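Local coordinates for 'Carboxyl esterase 2 (Tuber melanosporum Mel28, PDB 5MIF), which is probably a carboxylesterase of the alpha/beta hydrolase fold, taken to hydrolyse carboxylic ester bonds in the manner of its lipase-like relatives, at residues A[40-45]-A[320-325]; A[53-58]-A[244-249]; A[118-123]-A[192-197]; A[149-154]-A[248-253]; A[231-236]-A[284-289]. All blocks are in the same frame, centred on the assembly; numbering follows the deposited sequence.

Contact 1: residues A[40-45]-A[320-325]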
# COMPACT_ATOMS: atom_id res chain seq x y z
N GLN A 40 12.91 3.59 13.81
CA GLN A 40 13.32 4.35 14.99
C GLN A 40 14.79 4.11 15.30
O GLN A 40 15.52 5.05 15.61
CB GLN A 40 12.45 3.96 16.18
CG GLN A 40 12.69 4.78 17.42
CD GLN A 40 12.36 6.24 17.19
OE1 GLN A 40 11.20 6.59 16.95
NE2 GLN A 40 13.36 7.09 17.27
N ALA A 41 15.23 2.86 15.22
CA ALA A 41 16.63 2.50 15.45
C ALA A 41 17.54 3.19 14.45
O ALA A 41 18.61 3.68 14.80
CB ALA A 41 16.81 1.00 15.38
N TYR A 42 17.12 3.21 13.19
CA TYR A 42 17.89 3.90 12.16
C TYR A 42 17.97 5.41 12.42
O TYR A 42 19.02 6.02 12.27
CB TYR A 42 17.28 3.64 10.78
CG TYR A 42 17.95 4.42 9.69
CD1 TYR A 42 19.07 3.91 9.03
CD2 TYR A 42 17.48 5.67 9.31
CE1 TYR A 42 19.69 4.62 8.03
CE2 TYR A 42 18.10 6.39 8.30
CZ TYR A 42 19.20 5.86 7.67
OH TYR A 42 19.82 6.58 6.66
N ALA A 43 16.83 6.01 12.76
CA ALA A 43 16.76 7.43 13.05
C ALA A 43 17.66 7.79 14.24
O ALA A 43 18.33 8.81 14.24
CB ALA A 43 15.33 7.85 13.34
N ASP A 44 17.66 6.92 15.25
CA ASP A 44 18.49 7.16 16.42
C ASP A 44 19.98 7.10 16.05
O ASP A 44 20.75 7.96 16.45
CB ASP A 44 18.16 6.15 17.52
CG ASP A 44 16.80 6.42 18.15
OD1 ASP A 44 16.28 7.55 17.99
OD2 ASP A 44 16.26 5.51 18.82
N ALA A 45 20.36 6.09 15.27
CA ALA A 45 21.75 5.91 14.85
C ALA A 45 22.33 7.06 13.99
O ALA A 45 23.55 7.23 13.94
CB ALA A 45 21.90 4.59 14.10
N ALA A 320 12.49 3.64 0.61
CA ALA A 320 12.56 2.77 -0.55
C ALA A 320 13.98 2.49 -1.04
O ALA A 320 14.20 1.51 -1.75
CB ALA A 320 11.72 3.35 -1.69
N SER A 321 14.94 3.35 -0.69
CA SER A 321 16.31 3.17 -1.21
C SER A 321 17.35 2.93 -0.11
O SER A 321 18.46 2.48 -0.39
CB SER A 321 16.73 4.37 -2.06
OG SER A 321 16.72 5.57 -1.32
N ILE A 322 17.00 3.23 1.13
CA ILE A 322 17.91 2.99 2.25
C ILE A 322 17.70 1.55 2.75
O ILE A 322 16.63 1.21 3.26
CB ILE A 322 17.67 3.99 3.38
CG1 ILE A 322 17.87 5.42 2.85
CG2 ILE A 322 18.56 3.67 4.58
CD1 ILE A 322 17.38 6.50 3.81
N ASP A 323 18.72 0.72 2.58
CA ASP A 323 18.64 -0.72 2.85
C ASP A 323 18.01 -1.08 4.19
O ASP A 323 17.11 -1.92 4.26
CB ASP A 323 20.04 -1.33 2.75
CG ASP A 323 20.56 -1.38 1.32
OD1 ASP A 323 19.80 -1.03 0.39
OD2 ASP A 323 21.74 -1.76 1.14
N VAL A 324 18.49 -0.45 5.25
CA VAL A 324 17.99 -0.71 6.60
C VAL A 324 16.49 -0.40 6.72
O VAL A 324 15.72 -1.19 7.28
CB VAL A 324 18.79 0.13 7.64
CG1 VAL A 324 18.03 0.25 8.94
CG2 VAL A 324 20.17 -0.48 7.87
N LEU A 325 16.07 0.76 6.20
CA LEU A 325 14.66 1.16 6.25
C LEU A 325 13.77 0.24 5.41
O LEU A 325 12.61 -0.02 5.76
CB LEU A 325 14.50 2.62 5.78
CG LEU A 325 15.11 3.70 6.68
CD1 LEU A 325 14.83 5.11 6.15
CD2 LEU A 325 14.61 3.56 8.11
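The phenolic oxygen of Tyr42 sits against two carbons of a single side chain: OH lies 3.8 Å from Ile322 CD1, with Ile322 CG2 equally near, and no hydrogen bond crosses between the segments. The setting is the periphery of an alpha/beta hydrolase fold, where the N-terminal helix 37-47 packs on the turn leading into the short helix 323-326. One aromatic ring does nearly all the work, a worked example of segments some 275 residues apart joined largely through one side chain. With CG anti to the backbone N (chi1 175°), the tyrosine reaches away from its helix and crosses Ile322 and Leu325 at about a right angle. Leu325 covers one face, its CG 4.3 Å from the ring centroid and 18° off the normal, a CH-pi contact displaced toward the rim. Its branch CD2 touches Tyr42 CD2 at 3.8 Å and also meets Tyr42 CB. Val324 approaches obliquely, CG1 standing 3.8 Å from Tyr42 CD1. Replacing the tyrosine by an alanine here would probably open a gap beside Ile322 and Leu325 and leave the helix with little hold on this turn. Gln65 braces the turn through hydrogen bonds to Ser321 O and Asp323 N. Within helix 37-47, Gln40 NE2 donates to Asp44 OD1 one turn on, at 3.0 Å and from above the carboxylate plane.

Contact 2: residues A[53-58]-A[244-249]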
# COMPACT_ATOMS: atom_id res chain seq x y z
N PHE A 53 24.11 17.29 3.37
CA PHE A 53 23.70 18.36 2.48
C PHE A 53 24.29 19.69 2.97
O PHE A 53 23.59 20.56 3.50
CB PHE A 53 22.18 18.42 2.36
CG PHE A 53 21.60 17.21 1.68
CD1 PHE A 53 21.39 17.21 0.31
CD2 PHE A 53 21.32 16.05 2.40
CE1 PHE A 53 20.88 16.09 -0.33
CE2 PHE A 53 20.80 14.93 1.77
CZ PHE A 53 20.58 14.95 0.40
N ALA A 54 25.60 19.82 2.79
CA ALA A 54 26.33 21.01 3.20
C ALA A 54 27.67 21.07 2.49
O ALA A 54 28.17 20.07 1.98
CB ALA A 54 26.52 21.04 4.72
N PHE A 55 28.26 22.26 2.46
CA PHE A 55 29.57 22.45 1.85
C PHE A 55 30.70 22.17 2.86
O PHE A 55 30.54 22.42 4.06
CB PHE A 55 29.70 23.87 1.31
CG PHE A 55 28.75 24.18 0.19
CD1 PHE A 55 28.92 23.61 -1.07
CD2 PHE A 55 27.71 25.07 0.39
CE1 PHE A 55 28.04 23.91 -2.10
CE2 PHE A 55 26.83 25.37 -0.64
CZ PHE A 55 27.00 24.79 -1.89
N PRO A 56 31.83 21.63 2.38
CA PRO A 56 32.06 21.24 0.98
C PRO A 56 31.43 19.88 0.65
O PRO A 56 31.39 19.00 1.51
CB PRO A 56 33.59 21.16 0.89
CG PRO A 56 34.02 20.80 2.27
CD PRO A 56 33.04 21.46 3.20
N LEU A 57 30.94 19.73 -0.58
CA LEU A 57 30.38 18.45 -1.02
C LEU A 57 31.52 17.48 -1.32
O LEU A 57 32.55 17.88 -1.85
CB LEU A 57 29.50 18.67 -2.25
CG LEU A 57 28.27 19.53 -1.98
CD1 LEU A 57 27.58 19.91 -3.28
CD2 LEU A 57 27.32 18.77 -1.08
N PRO A 58 31.32 16.19 -1.01
CA PRO A 58 32.26 15.13 -1.38
C PRO A 58 32.41 15.04 -2.90
O PRO A 58 31.51 15.45 -3.62
CB PRO A 58 31.60 13.86 -0.84
CG PRO A 58 30.62 14.33 0.19
CD PRO A 58 30.14 15.66 -0.30
N ILE A 244 16.17 20.18 2.59
CA ILE A 244 15.31 20.51 1.46
C ILE A 244 15.69 21.84 0.81
O ILE A 244 15.79 21.95 -0.42
CB ILE A 244 13.82 20.56 1.88
CG1 ILE A 244 13.32 19.16 2.25
CG2 ILE A 244 12.95 21.13 0.76
CD1 ILE A 244 11.86 19.12 2.66
N ARG A 245 15.91 22.85 1.65
CA ARG A 245 16.25 24.18 1.16
C ARG A 245 17.60 24.17 0.48
O ARG A 245 17.78 24.78 -0.57
CB ARG A 245 16.27 25.17 2.31
CG ARG A 245 14.93 25.36 2.95
CD ARG A 245 15.07 26.14 4.24
NE ARG A 245 13.81 26.15 4.98
CZ ARG A 245 12.76 26.88 4.64
NH1 ARG A 245 12.80 27.66 3.57
NH2 ARG A 245 11.65 26.83 5.37
N PHE A 246 18.55 23.45 1.09
CA PHE A 246 19.87 23.29 0.52
C PHE A 246 19.83 22.64 -0.86
O PHE A 246 20.43 23.14 -1.81
CB PHE A 246 20.75 22.48 1.47
CG PHE A 246 22.17 22.30 0.99
CD1 PHE A 246 22.50 21.26 0.14
CD2 PHE A 246 23.16 23.18 1.38
CE1 PHE A 246 23.81 21.10 -0.31
CE2 PHE A 246 24.45 23.03 0.93
CZ PHE A 246 24.78 21.99 0.09
N ALA A 247 19.12 21.52 -0.96
CA ALA A 247 19.03 20.81 -2.23
C ALA A 247 18.37 21.69 -3.29
O ALA A 247 18.83 21.73 -4.44
CB ALA A 247 18.25 19.50 -2.07
N ALA A 248 17.32 22.40 -2.89
CA ALA A 248 16.59 23.27 -3.79
C ALA A 248 17.43 24.46 -4.25
O ALA A 248 17.24 24.98 -5.36
CB ALA A 248 15.31 23.77 -3.14
N SER A 249 18.34 24.91 -3.38
CA SER A 249 19.20 26.05 -3.69
C SER A 249 20.31 25.67 -4.67
O SER A 249 20.80 26.52 -5.41
CB SER A 249 19.80 26.66 -2.42
OG SER A 249 20.86 25.87 -1.92
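Phe246 lies flat against the peptide that joins Phe53 to Ala54, and this face is the tight half of the contact. Helix 241-251 carries the phenylalanine; residues 53-58 belong to the irregular chain between the N-terminal helix and the first strand of the alpha/beta hydrolase fold. In relatives of the hormone-sensitive lipase family such N-terminal segments and inserted helices together form a cap over the active site, and the packing here is consistent with that plan. Phe53 O stands above the centre of the Phe246 ring and comes within 3.4 Å of its CG, while Ala54 N lies nearer the rim, 3.6 Å from CZ. At the ring's border Phe53 CB meets Phe246 CD1 at 3.6 Å. The first torsion, with Phe246 CG anti to its own N (chi1 -178°), swings the ring off the helix onto this peptide. The Phe53 ring then continues inward to an edge-to-face pair with Phe122. Leu57, reached after cis Pro56, adds a marginal touch, its CD2 4.3 Å from Phe246 CZ, from a side chain that otherwise packs on Val121 and Leu250. The other side is looser and faces solvent. Here exposed Phe55 meets Phe246 obliquely, the centroids 5.2 Å apart and the planes at 58°, neither stacked nor perpendicular. On the helix itself, Ser249 OG donates back to Phe246 O over 2.8 Å, tilted 24° from the carbonyl plane.

Contact 3: residues A[118-123]-A[192-197]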
# COMPACT_ATOMS: atom_id res chain seq x y z
N GLY A 118 18.14 11.55 -4.13
CA GLY A 118 19.38 12.03 -3.55
C GLY A 118 19.49 13.55 -3.62
O GLY A 118 20.59 14.10 -3.64
N GLY A 119 18.35 14.23 -3.71
CA GLY A 119 18.33 15.68 -3.65
C GLY A 119 19.01 16.39 -4.82
O GLY A 119 19.45 17.53 -4.67
N TRP A 120 19.12 15.70 -5.96
CA TRP A 120 19.80 16.16 -7.17
C TRP A 120 21.32 16.28 -6.99
O TRP A 120 22.02 16.53 -7.97
CB TRP A 120 19.23 17.51 -7.67
CG TRP A 120 17.77 17.48 -7.95
CD1 TRP A 120 17.14 16.90 -9.03
CD2 TRP A 120 16.73 18.02 -7.13
NE1 TRP A 120 15.78 17.06 -8.93
CE2 TRP A 120 15.50 17.75 -7.77
CE3 TRP A 120 16.72 18.71 -5.91
CZ2 TRP A 120 14.27 18.15 -7.24
CZ3 TRP A 120 15.49 19.11 -5.38
CH2 TRP A 120 14.28 18.83 -6.05
N VAL A 121 21.81 16.10 -5.76
CA VAL A 121 23.24 16.20 -5.41
C VAL A 121 23.93 14.85 -5.27
O VAL A 121 25.11 14.72 -5.59
CB VAL A 121 23.45 16.94 -4.06
CG1 VAL A 121 24.89 17.46 -3.95
CG2 VAL A 121 22.48 18.08 -3.91
N PHE A 122 23.20 13.86 -4.75
CA PHE A 122 23.76 12.52 -4.50
C PHE A 122 23.04 11.41 -5.25
O PHE A 122 21.95 11.61 -5.82
CB PHE A 122 23.73 12.20 -2.99
CG PHE A 122 24.48 13.20 -2.15
CD1 PHE A 122 25.85 13.32 -2.26
CD2 PHE A 122 23.80 14.01 -1.26
CE1 PHE A 122 26.54 14.25 -1.49
CE2 PHE A 122 24.48 14.94 -0.48
CZ PHE A 122 25.86 15.05 -0.60
N GLY A 123 23.64 10.22 -5.22
CA GLY A 123 23.00 9.04 -5.75
C GLY A 123 23.61 8.61 -7.07
O GLY A 123 24.41 9.35 -7.66
N GLY A 192 14.04 12.27 -7.62
CA GLY A 192 13.77 11.49 -8.81
C GLY A 192 12.29 11.46 -9.15
O GLY A 192 11.90 11.25 -10.29
N GLY A 193 11.46 11.69 -8.14
CA GLY A 193 10.03 11.78 -8.36
C GLY A 193 9.71 13.09 -9.04
O GLY A 193 8.82 13.13 -9.89
N GLU A 194 10.44 14.14 -8.69
CA GLU A 194 10.36 15.41 -9.42
C GLU A 194 10.77 15.18 -10.87
O GLU A 194 10.09 15.64 -11.79
CB GLU A 194 11.23 16.49 -8.77
CG GLU A 194 11.13 17.88 -9.41
CD GLU A 194 12.20 18.13 -10.48
OE1 GLU A 194 13.11 17.30 -10.59
OE2 GLU A 194 12.14 19.16 -11.18
N LEU A 195 11.86 14.45 -11.07
CA LEU A 195 12.34 14.19 -12.42
C LEU A 195 11.36 13.34 -13.25
O LEU A 195 11.14 13.60 -14.45
CB LEU A 195 13.72 13.51 -12.37
CG LEU A 195 14.85 14.42 -11.85
CD1 LEU A 195 16.13 13.64 -11.56
CD2 LEU A 195 15.11 15.55 -12.83
N SER A 196 10.79 12.32 -12.62
CA SER A 196 9.87 11.42 -13.32
C SER A 196 8.66 12.21 -13.82
O SER A 196 8.31 12.16 -15.00
CB SER A 196 9.43 10.27 -12.40
OG SER A 196 8.67 9.30 -13.12
N SER A 197 8.04 12.96 -12.92
CA SER A 197 6.85 13.72 -13.28
C SER A 197 7.21 14.87 -14.23
O SER A 197 6.38 15.27 -15.05
CB SER A 197 6.15 14.26 -12.03
OG SER A 197 7.06 15.03 -11.28
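Glu194 runs up to the edge of the Trp120 indole and ends on its only N-H. Both residues flank signature turns of the alpha/beta hydrolase fold: Gly118 and Gly119 belong to an HGGG sequence that probably forms the oxyanion hole, as in hormone-sensitive lipase relatives, and helix 191-206 starts within a probable nucleophile elbow, whose last glycine is Gly192. Starting at the helix, Glu194 CB lies 3.8 Å from Trp120 CZ2. CG, carried anti to the backbone N (chi1 -176°), stays beside the same carbon and in the plane of the indole. The chain then bends, bringing CD past CZ2 and turning the carboxylate 82° from the ring plane. OE1 accepts from Trp120 NE1 over 3.2 Å, a bent bond with an N-H...O angle of 142°, and the donor stands above the carboxylate plane. The second oxygen, OE2, is taken by Asn160 ND2, so both ends of a buried acid have partners. Leu195 completes the edge, with CG 4.0 Å from Trp120 NE1. A phenylalanine in place of Trp120 would probably leave Glu194 OE1 without its N-H donor and set the carboxylate freer to turn inside the protein. In the glycine-rich turn, the carbonyl oxygen of Gly118 accepts from Phe122 N at 2.8 Å and Val121 N at 3.2 Å, both arriving from the same face of its plane.

Contact 4: residues A[149-154]-A[248-253]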
# COMPACT_ATOMS: atom_id res chain seq x y z
N THR A 149 23.63 14.08 -14.57
CA THR A 149 24.66 14.88 -13.91
C THR A 149 24.14 15.54 -12.63
O THR A 149 23.04 16.10 -12.61
CB THR A 149 25.21 15.96 -14.84
OG1 THR A 149 25.63 15.36 -16.07
CG2 THR A 149 26.38 16.69 -14.19
N LEU A 150 24.93 15.47 -11.57
CA LEU A 150 24.51 15.98 -10.26
C LEU A 150 24.82 17.48 -10.08
O LEU A 150 25.73 18.02 -10.69
CB LEU A 150 25.19 15.16 -9.17
CG LEU A 150 24.87 13.67 -9.28
CD1 LEU A 150 25.73 12.81 -8.38
CD2 LEU A 150 23.40 13.42 -8.95
N THR A 151 24.06 18.14 -9.21
CA THR A 151 24.35 19.52 -8.85
C THR A 151 25.59 19.57 -7.94
O THR A 151 25.89 18.60 -7.25
CB THR A 151 23.16 20.17 -8.13
OG1 THR A 151 22.94 19.50 -6.88
CG2 THR A 151 21.89 20.08 -8.98
N PRO A 152 26.32 20.70 -7.95
CA PRO A 152 26.06 21.90 -8.76
C PRO A 152 26.83 21.93 -10.08
O PRO A 152 26.92 23.00 -10.69
CB PRO A 152 26.52 23.03 -7.85
CG PRO A 152 27.70 22.43 -7.12
CD PRO A 152 27.42 20.94 -6.99
N LYS A 153 27.35 20.79 -10.53
CA LYS A 153 28.02 20.73 -11.83
C LYS A 153 27.07 21.22 -12.93
O LYS A 153 27.49 21.87 -13.89
CB LYS A 153 28.51 19.31 -12.12
CG LYS A 153 29.22 18.74 -10.91
CD LYS A 153 30.10 17.53 -11.20
CE LYS A 153 30.87 17.15 -9.93
NZ LYS A 153 30.08 17.55 -8.71
N VAL A 154 25.79 20.90 -12.78
CA VAL A 154 24.74 21.51 -13.59
C VAL A 154 23.61 21.96 -12.68
O VAL A 154 23.66 21.74 -11.47
CB VAL A 154 24.19 20.54 -14.65
CG1 VAL A 154 25.28 20.15 -15.64
CG2 VAL A 154 23.56 19.31 -13.97
N ALA A 248 17.32 22.40 -2.89
CA ALA A 248 16.59 23.27 -3.79
C ALA A 248 17.43 24.46 -4.25
O ALA A 248 17.24 24.98 -5.36
CB ALA A 248 15.31 23.77 -3.14
N SER A 249 18.34 24.91 -3.38
CA SER A 249 19.20 26.05 -3.69
C SER A 249 20.31 25.67 -4.67
O SER A 249 20.80 26.52 -5.41
CB SER A 249 19.80 26.66 -2.42
OG SER A 249 20.86 25.87 -1.92
N LEU A 250 20.71 24.40 -4.69
CA LEU A 250 21.71 23.95 -5.67
C LEU A 250 21.08 23.59 -7.01
O LEU A 250 21.68 23.83 -8.06
CB LEU A 250 22.49 22.74 -5.15
CG LEU A 250 23.36 22.97 -3.92
CD1 LEU A 250 24.32 21.81 -3.75
CD2 LEU A 250 24.10 24.29 -4.03
N PHE A 251 19.87 23.02 -6.97
CA PHE A 251 19.19 22.56 -8.17
C PHE A 251 18.47 23.72 -8.87
O PHE A 251 18.55 23.86 -10.08
CB PHE A 251 18.20 21.43 -7.80
CG PHE A 251 17.38 20.93 -8.94
CD1 PHE A 251 17.98 20.30 -10.03
CD2 PHE A 251 15.99 21.02 -8.91
CE1 PHE A 251 17.23 19.80 -11.08
CE2 PHE A 251 15.22 20.53 -9.96
CZ PHE A 251 15.84 19.91 -11.04
N THR A 252 17.81 24.56 -8.09
CA THR A 252 17.15 25.75 -8.60
C THR A 252 17.62 26.99 -7.82
O THR A 252 16.89 27.51 -6.98
CB THR A 252 15.60 25.66 -8.50
OG1 THR A 252 15.24 25.18 -7.20
CG2 THR A 252 15.05 24.70 -9.55
N PRO A 253 18.87 27.44 -8.08
CA PRO A 253 19.44 28.60 -7.39
C PRO A 253 18.61 29.87 -7.59
O PRO A 253 18.59 30.72 -6.71
CB PRO A 253 20.84 28.74 -8.01
CG PRO A 253 20.79 27.94 -9.28
CD PRO A 253 19.84 26.82 -9.01
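Thr151 sets its two branches against successive residues at the end of helix 241-251. OG1 lies 3.7 Å from Leu250 CB, and CG2 lies 3.8 Å from Phe251 CA, so the first shell is van der Waals packing with no hydrogen bond across. In the alpha/beta hydrolase fold this joins the loop after strand 142-147 to one of the helices inserted beyond strand 213-217. Thr151 CG2 also reaches the edge of the Phe251 ring, 4.1 Å from Phe251 CD1. A first torsion of 65° places Thr151 OG1 between its own N and carbonyl carbon; CG2, anti to that carbonyl carbon, is thereby turned to the phenylalanine. The second shell centres on Trp120. Trp120 O probably accepts from Thr151 N over 2.9 Å and more weakly from Thr151 OG1, while the indole stacks on the Phe251 ring, so a single residue positions both sides of the contact. Arg61 holds the loop further out by donating from NH1 to Thr151 O, the carbonyl oxygen of the cis peptide that leads into Pro152. Leu250, partly exposed, carries on from the threonine to the Phe55 side chain. At the helix terminus, where Thr252 leaves helical geometry, Ala248 O receives two donors from that one residue: Thr252 N at 2.8 Å, and Thr252 OG1 at 2.7 Å, in the carbonyl plane on a lone pair.

Contact 5: residues A[231-236]-A[284-289]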
# COMPACT_ATOMS: atom_id res chain seq x y z
N LYS A 231 5.92 22.18 8.29
CA LYS A 231 5.74 22.65 9.66
C LYS A 231 5.58 21.49 10.65
O LYS A 231 6.02 21.58 11.80
CB LYS A 231 4.51 23.57 9.72
CG LYS A 231 4.71 24.86 8.94
CD LYS A 231 3.40 25.47 8.49
CE LYS A 231 3.63 26.73 7.64
NZ LYS A 231 2.42 27.60 7.52
N GLU A 232 4.94 20.40 10.22
CA GLU A 232 4.68 19.28 11.11
C GLU A 232 5.95 18.47 11.41
O GLU A 232 6.14 17.98 12.52
CB GLU A 232 3.61 18.36 10.52
CG GLU A 232 3.19 17.25 11.45
CD GLU A 232 2.01 16.46 10.93
OE1 GLU A 232 1.51 16.77 9.82
OE2 GLU A 232 1.56 15.55 11.66
N PHE A 233 6.82 18.31 10.42
CA PHE A 233 8.07 17.55 10.60
C PHE A 233 9.32 18.34 10.19
O PHE A 233 10.12 17.84 9.39
CB PHE A 233 8.00 16.26 9.79
CG PHE A 233 6.73 15.49 9.98
CD1 PHE A 233 6.53 14.70 11.10
CD2 PHE A 233 5.73 15.55 9.02
CE1 PHE A 233 5.35 13.99 11.27
CE2 PHE A 233 4.55 14.85 9.17
CZ PHE A 233 4.36 14.06 10.30
N PRO A 234 9.53 19.54 10.78
CA PRO A 234 10.59 20.45 10.30
C PRO A 234 11.99 19.83 10.31
O PRO A 234 12.80 20.16 9.45
CB PRO A 234 10.51 21.63 11.28
CG PRO A 234 9.88 21.06 12.51
CD PRO A 234 8.89 20.04 12.01
N ASN A 235 12.27 18.96 11.26
CA ASN A 235 13.49 18.17 11.15
C ASN A 235 13.23 16.72 11.50
O ASN A 235 14.17 15.96 11.75
CB ASN A 235 14.64 18.77 11.99
CG ASN A 235 14.18 19.37 13.29
OD1 ASN A 235 13.14 20.02 13.36
ND2 ASN A 235 14.99 19.19 14.33
N GLY A 236 11.94 16.36 11.53
CA GLY A 236 11.49 14.99 11.77
C GLY A 236 12.35 14.08 10.93
O GLY A 236 12.60 14.38 9.76
N ALA A 284 5.76 8.48 2.67
CA ALA A 284 6.05 8.11 4.05
C ALA A 284 5.24 9.00 4.98
O ALA A 284 5.00 10.16 4.67
CB ALA A 284 7.55 8.25 4.34
N GLU A 285 4.82 8.47 6.12
CA GLU A 285 3.99 9.24 7.04
C GLU A 285 4.77 10.38 7.69
O GLU A 285 4.32 11.53 7.71
CB GLU A 285 3.42 8.34 8.13
CG GLU A 285 2.67 9.09 9.20
CD GLU A 285 2.29 8.20 10.37
OE1 GLU A 285 3.02 7.22 10.63
OE2 GLU A 285 1.28 8.51 11.05
N VAL A 286 5.95 10.06 8.22
CA VAL A 286 6.75 11.03 8.95
C VAL A 286 7.79 11.62 8.01
O VAL A 286 8.89 11.10 7.85
CB VAL A 286 7.38 10.38 10.19
CG1 VAL A 286 8.23 11.38 10.97
CG2 VAL A 286 6.28 9.80 11.08
N ASP A 287 7.41 12.72 7.37
CA ASP A 287 8.12 13.26 6.22
C ASP A 287 7.61 14.65 5.90
O ASP A 287 6.43 14.82 5.61
CB ASP A 287 7.93 12.34 5.00
CG ASP A 287 8.76 12.77 3.79
OD1 ASP A 287 9.30 13.89 3.76
OD2 ASP A 287 8.85 11.98 2.82
N PRO A 288 8.51 15.65 5.93
CA PRO A 288 8.15 17.02 5.55
C PRO A 288 7.54 17.11 4.16
O PRO A 288 6.68 17.95 3.92
CB PRO A 288 9.50 17.76 5.56
CG PRO A 288 10.43 16.91 6.25
CD PRO A 288 9.95 15.51 6.20
N ILE A 289 7.98 16.24 3.26
CA ILE A 289 7.58 16.35 1.86
C ILE A 289 6.30 15.53 1.57
O ILE A 289 5.81 15.50 0.44
CB ILE A 289 8.74 15.92 0.91
CG1 ILE A 289 8.74 16.74 -0.37
CG2 ILE A 289 8.72 14.45 0.61
CD1 ILE A 289 9.16 18.15 -0.14
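Phe233 lays one face of its ring on the backbone of Val286 and Asp287, and this is the main apolar interaction. Val286 CA stands 4.1 Å from the ring centroid, 14° off the normal, a CH-pi contact; Asp287 N lies over the same face nearer the rim. Val286 CG1 adds a touch of 3.7 Å to Phe233 CD1, its side chain crossing the ring at about a right angle. The opposite face is covered by CG of neighbouring Glu232. Close approaches to carbonyl oxygens form a second group. Glu285 O comes obliquely to within 3.6 Å of Phe233 CZ, and Phe233 O rests 3.3 Å from Pro288 CG. Gly236 closes the turn in which Phe233 sits, where a side chain would collide with Phe233 CB.

Polar bonds hold the facing segment 284-289 without crossing between the two. Asp287 OD1 accepts from Ile289 N over 2.7 Å at 162°, from above the carboxylate plane, a capping bond ahead of helix 290-302. Glu285 ties its OE1 to Gly314 N and its OE2, by a salt bridge, to Arg298 of the second subunit. The other oxygen of Asp287, OD2, is hydrogen-bonded to His317 ND1. That geometry, on a loop following strand 279-284, is consistent with Asp287 being the acid of a Ser-His-Asp triad, as in other alpha/beta hydrolases, with His317 and Ser190 its probable partners.

Overall arrangement
Contact 1 joins the N-terminal helix 37-47 to the short helix 323-326, ahead of the C-terminal helix 329-345, and the other four close within that span. Contact 3 closes before contact 5 opens, while contact 4 alternates along the chain with both. Contact 3 lies about 6 Å from the centre of the chain, whereas contacts 1, 2 and 5 sit about 18 Å out. Contacts 2 and 4 share helix 241-251, their centres about 9 Å apart; each touches contact 3, and Ile244 of contact 2 packs on contact 5. Residues far apart in sequence thus gather the probable oxyanion-hole turn, the helix at the probable nucleophile elbow and the probable acid loop beneath cap-like helices, consistent with a hydrolase active site.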